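Local atomic coordinates of glycosyltransferase (Streptomyces viridochromogenes, PDB entry 2IUY), a protein that probably transfers a sugar from a nucleotide donor, as a retaining GT-B enzyme of family GT4 involved in avilamycin A biosynthesis. Residues L43-H48 against A60-L65; K5-N10 against F51-P56. All coordinates share one frame; numbering follows the deposited sequence.

Both contacts involve the first beta-alpha-beta unit of the same Rossmann-like domain, strand 5-9, helix 31-45 and strand 49-53; contact 2 joins its two strands, and contact 1 packs the end of its helix on the loop that follows it. Their centres lie about 12 Å apart. Contact 2 is buried, two neighbouring parallel strands joined by backbone hydrogen bonds. Contact 1 lies further out and is only partly buried, held through packing of Leu44 on Arg62 and on the Gly64 backbone, and a long salt bridge, with no hydrogen bond across. The two meet where Leu43 of the helix packs on Leu8 and where Leu65 packs on Leu52 of the neighbouring strand.

Contact 1 of 2, residues L43-H48 against A60-L65; sequences LLELGH and AGRPGL
Leu44, in the last turn of helix 31-45, lies between the Arg62 side chain and the backbone of Gly64. Its CB sits over the centre of one face of the Arg62 guanidinium, 3.7 Å from CZ. The two side chains run antiparallel, each passing the other, which brings Leu44 CD1 alongside the arginine's aliphatic stem, 3.9 Å from Arg62 CD. The other methyl, Leu44 CD2, presses on the peptide after Gly64, 3.4 Å from Gly64 C. With chi1 at -68°, Leu44 CG stands anti to its own carbonyl carbon, directing both methyls at the loop. Leu44 CD1 also reaches Leu65 CB at 4.0 Å.

At the edge of the guanidinium, near its plane, Glu45 OE1 lies 3.7 Å from Arg62 NH2, a long salt bridge with the carboxylate and guanidinium planes 34° apart. The same OE1 is hydrogen-bonded to His321, at the start of helix 321-336, so this carboxylate also ties the helix end to the C-terminal part of the chain.

Backbone turns set the positions on both sides. Helix 31-45 closes in a Schellman motif: Gly47 takes positive phi, His48 N bonds to Leu43 O, and Gly47 N bonds to Leu44 O at 3.1 Å. Across from it, residues 62-65 form a type II beta turn, closed by Leu65 N on Arg62 O at 3.2 Å. Gly64 also takes positive phi, and a backbone hydrogen bond with Val50 ties it to strand 49-53.

The contact thus joins the helix end to the approach to edge strand 65-67. With no hydrogen bond across it, its fit depends on the shape of Leu44, while the long ion pair probably adds a modest electrostatic attraction.

Contact 2 of 2, residues K5-N10 against F51-P56; sequences KVALVN and FLLGAP
Ala7, Leu8 and Val9 pair with Phe51, Leu52 and Leu53 as adjacent parallel strands of a Rossmann-like sheet, the two strands of a beta-alpha-beta unit whose helix is 31-45. Four backbone bonds hold them: Phe51 N to Val6 O (2.8 Å), Leu8 N to Phe51 O, Leu53 N to Leu8 O and Asn10 N to Leu53 O. On the face with Ala7, Leu53 CD1 lies 3.9 Å from both Ala7 CB and Val9 CG2, and helix 73-82 covers Leu53 through Ile76, Trp79 and Leu80. Leu8 and Leu52 point to the other face, where helix 31-45 packs on Leu8. At the start of strand 5-9, Lys5 CB and CD approach Phe51 CE2, the two side chains crossing at a slant.

Beyond the strand, Asn10 carries the pairing into the loop. Its side chain lies about 8 Å from Gly30, a residue that contacts UDP when the nucleotide is bound; none is bound here. Asn10 CB rests 3.3 Å from Leu53 O, the oxygen its own backbone N uses. CG, anti to the backbone N (chi1 180°), continues outward over Gly54 O, 3.9 Å away. At the tip, ND2 touches Ala55 CB at 3.7 Å. ND2 donates to Gly54 O at 3.1 Å, from above the carbonyl plane, with an N-H...O angle of 156°.

Contact 1 of 2, residues L43-H48 against A60-L65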
loop_
_atom_site.group_PDB
_atom_site.type_symbol
_atom_site.label_atom_id
_atom_site.label_comp_id
_atom_site.label_asym_id
_atom_site.label_seq_id
_atom_site.Cartn_x
_atom_site.Cartn_y
_atom_site.Cartn_z
ATOM N N LEU A 43 -6.072 1.942 14.946
ATOM C CA LEU A 43 -7.344 1.647 15.586
ATOM C C LEU A 43 -7.152 1.160 17.034
ATOM O O LEU A 43 -7.867 1.574 17.890
ATOM C CB LEU A 43 -8.113 0.581 14.778
ATOM C CG LEU A 43 -8.633 1.075 13.413
ATOM C CD1 LEU A 43 -9.131 -0.066 12.602
ATOM C CD2 LEU A 43 -9.733 2.204 13.638
ATOM N N LEU A 44 -6.203 0.241 17.244
ATOM C CA LEU A 44 -5.819 -0.257 18.540
ATOM C C LEU A 44 -5.258 0.855 19.424
ATOM O O LEU A 44 -5.546 0.892 20.619
ATOM C CB LEU A 44 -4.798 -1.399 18.376
ATOM C CG LEU A 44 -5.293 -2.727 17.748
ATOM C CD1 LEU A 44 -4.076 -3.663 17.465
ATOM C CD2 LEU A 44 -6.385 -3.412 18.636
ATOM N N GLU A 45 -4.436 1.751 18.861
ATOM C CA GLU A 45 -3.863 2.842 19.645
ATOM C C GLU A 45 -4.969 3.787 20.088
ATOM O O GLU A 45 -4.892 4.407 21.169
ATOM C CB GLU A 45 -2.841 3.633 18.828
ATOM C CG GLU A 45 -1.620 4.102 19.628
ATOM C CD GLU A 45 -0.426 4.403 18.718
ATOM O OE1 GLU A 45 0.145 3.457 18.121
ATOM O OE2 GLU A 45 -0.043 5.584 18.613
ATOM N N LEU A 46 -5.983 3.925 19.245
ATOM C CA LEU A 46 -7.172 4.737 19.591
ATOM C C LEU A 46 -8.112 4.116 20.601
ATOM O O LEU A 46 -9.055 4.776 21.006
ATOM C CB LEU A 46 -7.973 5.102 18.340
ATOM C CG LEU A 46 -7.260 6.043 17.377
ATOM C CD1 LEU A 46 -7.895 5.990 16.018
ATOM C CD2 LEU A 46 -7.155 7.510 17.929
ATOM N N GLY A 47 -7.913 2.850 20.963
ATOM C CA GLY A 47 -8.716 2.217 22.026
ATOM C C GLY A 47 -9.816 1.288 21.538
ATOM O O GLY A 47 -10.536 0.712 22.348
ATOM N N HIS A 48 -9.921 1.114 20.211
ATOM C CA HIS A 48 -10.898 0.181 19.589
ATOM C C HIS A 48 -10.461 -1.264 19.553
ATOM O O HIS A 48 -9.264 -1.567 19.612
ATOM C CB HIS A 48 -11.274 0.683 18.193
ATOM C CG HIS A 48 -11.718 2.116 18.221
ATOM N ND1 HIS A 48 -12.887 2.503 18.822
ATOM C CD2 HIS A 48 -11.084 3.257 17.862
ATOM C CE1 HIS A 48 -13.005 3.815 18.748
ATOM N NE2 HIS A 48 -11.920 4.298 18.177
ATOM N N ALA A 60 -0.560 -12.321 17.178
ATOM C CA ALA A 60 -1.847 -12.051 17.844
ATOM C C ALA A 60 -1.763 -11.332 19.202
ATOM O O ALA A 60 -2.808 -11.024 19.809
ATOM C CB ALA A 60 -2.692 -13.323 17.950
ATOM N N GLY A 61 -0.537 -10.998 19.616
ATOM C CA GLY A 61 -0.265 -10.401 20.947
ATOM C C GLY A 61 -0.944 -9.101 21.410
ATOM O O GLY A 61 -1.445 -9.058 22.518
ATOM N N ARG A 62 -0.905 -8.049 20.590
ATOM C CA ARG A 62 -1.494 -6.736 20.913
ATOM C C ARG A 62 -2.811 -6.907 21.715
ATOM O O ARG A 62 -3.667 -7.729 21.352
ATOM C CB ARG A 62 -1.739 -5.935 19.630
ATOM C CG ARG A 62 -0.837 -4.737 19.364
ATOM C CD ARG A 62 -1.288 -3.447 20.115
ATOM N NE ARG A 62 -1.082 -2.231 19.307
ATOM C CZ ARG A 62 -1.330 -0.974 19.714
ATOM N NH1 ARG A 62 -1.797 -0.722 20.945
ATOM N NH2 ARG A 62 -1.118 0.047 18.870
ATOM N N PRO A 63 -2.945 -6.188 22.852
ATOM C CA PRO A 63 -4.248 -6.229 23.521
ATOM C C PRO A 63 -5.255 -5.423 22.697
ATOM O O PRO A 63 -4.895 -4.416 22.070
ATOM C CB PRO A 63 -3.986 -5.558 24.882
ATOM C CG PRO A 63 -2.443 -5.462 25.000
ATOM C CD PRO A 63 -1.975 -5.339 23.577
ATOM N N GLY A 64 -6.498 -5.885 22.695
ATOM C CA GLY A 64 -7.511 -5.337 21.812
ATOM C C GLY A 64 -7.570 -6.062 20.475
ATOM O O GLY A 64 -8.508 -5.883 19.742
ATOM N N LEU A 65 -6.566 -6.883 20.160
ATOM C CA LEU A 65 -6.506 -7.609 18.894
ATOM C C LEU A 65 -6.899 -9.084 19.047
ATOM O O LEU A 65 -6.350 -9.810 19.883
ATOM C CB LEU A 65 -5.123 -7.459 18.218
ATOM C CG LEU A 65 -4.911 -8.246 16.898
ATOM C CD1 LEU A 65 -5.870 -7.789 15.736
ATOM C CD2 LEU A 65 -3.439 -8.313 16.435
#

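Contact 2 of 2, residues K5-N10 against F51-P56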
loop_
_atom_site.group_PDB
_atom_site.type_symbol
_atom_site.label_atom_id
_atom_site.label_comp_id
_atom_site.label_asym_id
_atom_site.label_seq_id
_atom_site.Cartn_x
_atom_site.Cartn_y
_atom_site.Cartn_z
ATOM N N LYS A 5 -15.989 -2.122 18.178
ATOM C CA LYS A 5 -15.491 -3.435 17.792
ATOM C C LYS A 5 -15.464 -3.444 16.287
ATOM O O LYS A 5 -16.489 -3.224 15.662
ATOM C CB LYS A 5 -16.342 -4.564 18.377
ATOM C CG LYS A 5 -16.409 -4.491 19.935
ATOM C CD LYS A 5 -16.630 -5.861 20.510
ATOM C CE LYS A 5 -18.038 -6.221 20.817
ATOM N NZ LYS A 5 -18.105 -7.736 21.168
ATOM N N VAL A 6 -14.263 -3.582 15.713
ATOM C CA VAL A 6 -14.084 -3.431 14.256
ATOM C C VAL A 6 -13.581 -4.763 13.691
ATOM O O VAL A 6 -12.540 -5.291 14.131
ATOM C CB VAL A 6 -13.112 -2.288 13.840
ATOM C CG1 VAL A 6 -13.076 -2.108 12.255
ATOM C CG2 VAL A 6 -13.402 -0.912 14.577
ATOM N N ALA A 7 -14.341 -5.327 12.764
ATOM C CA ALA A 7 -13.896 -6.493 12.014
ATOM C C ALA A 7 -13.194 -5.981 10.776
ATOM O O ALA A 7 -13.834 -5.337 9.940
ATOM C CB ALA A 7 -15.071 -7.370 11.635
ATOM N N LEU A 8 -11.873 -6.232 10.692
ATOM C CA LEU A 8 -11.029 -5.806 9.571
ATOM C C LEU A 8 -10.799 -7.004 8.716
ATOM O O LEU A 8 -10.207 -7.952 9.215
ATOM C CB LEU A 8 -9.639 -5.347 10.023
ATOM C CG LEU A 8 -9.400 -3.938 10.521
ATOM C CD1 LEU A 8 -7.865 -3.788 10.858
ATOM C CD2 LEU A 8 -9.943 -2.893 9.501
ATOM N N VAL A 9 -11.213 -6.952 7.439
ATOM C CA VAL A 9 -11.173 -8.131 6.588
ATOM C C VAL A 9 -10.059 -7.910 5.633
ATOM O O VAL A 9 -10.142 -7.059 4.738
ATOM C CB VAL A 9 -12.538 -8.433 5.801
ATOM C CG1 VAL A 9 -12.520 -9.859 5.231
ATOM C CG2 VAL A 9 -13.760 -8.314 6.733
ATOM N N ASN A 10 -8.984 -8.664 5.852
ATOM C CA ASN A 10 -7.851 -8.701 4.956
ATOM C C ASN A 10 -8.253 -9.502 3.746
ATOM O O ASN A 10 -9.149 -10.352 3.831
ATOM C CB ASN A 10 -6.681 -9.429 5.646
ATOM C CG ASN A 10 -5.454 -9.514 4.779
ATOM O OD1 ASN A 10 -5.033 -8.517 4.197
ATOM N ND2 ASN A 10 -4.844 -10.694 4.713
ATOM N N PHE A 51 -10.874 -7.276 15.292
ATOM C CA PHE A 51 -11.031 -8.677 14.948
ATOM C C PHE A 51 -10.502 -8.743 13.524
ATOM O O PHE A 51 -11.025 -8.084 12.652
ATOM C CB PHE A 51 -12.526 -9.093 15.075
ATOM C CG PHE A 51 -13.037 -8.984 16.486
ATOM C CD1 PHE A 51 -12.986 -10.092 17.347
ATOM C CD2 PHE A 51 -13.468 -7.740 16.990
ATOM C CE1 PHE A 51 -13.418 -9.977 18.656
ATOM C CE2 PHE A 51 -13.897 -7.590 18.321
ATOM C CZ PHE A 51 -13.887 -8.708 19.148
ATOM N N LEU A 52 -9.379 -9.456 13.339
ATOM C CA LEU A 52 -8.717 -9.530 12.057
ATOM C C LEU A 52 -9.196 -10.816 11.421
ATOM O O LEU A 52 -9.104 -11.873 12.043
ATOM C CB LEU A 52 -7.164 -9.485 12.195
ATOM C CG LEU A 52 -6.329 -9.833 10.967
ATOM C CD1 LEU A 52 -6.512 -8.690 9.900
ATOM C CD2 LEU A 52 -4.822 -10.040 11.349
ATOM N N LEU A 53 -9.689 -10.698 10.186
ATOM C CA LEU A 53 -10.220 -11.806 9.416
ATOM C C LEU A 53 -9.409 -11.866 8.138
ATOM O O LEU A 53 -8.837 -10.845 7.703
ATOM C CB LEU A 53 -11.685 -11.537 9.053
ATOM C CG LEU A 53 -12.672 -11.669 10.194
ATOM C CD1 LEU A 53 -13.662 -10.600 9.915
ATOM C CD2 LEU A 53 -13.337 -13.084 10.082
ATOM N N GLY A 54 -9.353 -13.078 7.580
ATOM C CA GLY A 54 -8.701 -13.355 6.327
ATOM C C GLY A 54 -7.210 -13.387 6.483
ATOM O O GLY A 54 -6.505 -13.173 5.494
ATOM N N ALA A 55 -6.719 -13.616 7.716
ATOM C CA ALA A 55 -5.256 -13.688 7.978
ATOM C C ALA A 55 -4.893 -14.552 9.224
ATOM O O ALA A 55 -4.237 -14.059 10.167
ATOM C CB ALA A 55 -4.663 -12.272 8.093
ATOM N N PRO A 56 -5.335 -15.826 9.230
ATOM C CA PRO A 56 -5.139 -16.678 10.416
ATOM C C PRO A 56 -3.618 -16.948 10.631
ATOM O O PRO A 56 -2.829 -16.851 9.691
ATOM C CB PRO A 56 -5.959 -17.954 10.117
ATOM C CG PRO A 56 -6.240 -17.919 8.613
ATOM C CD PRO A 56 -6.016 -16.514 8.112
#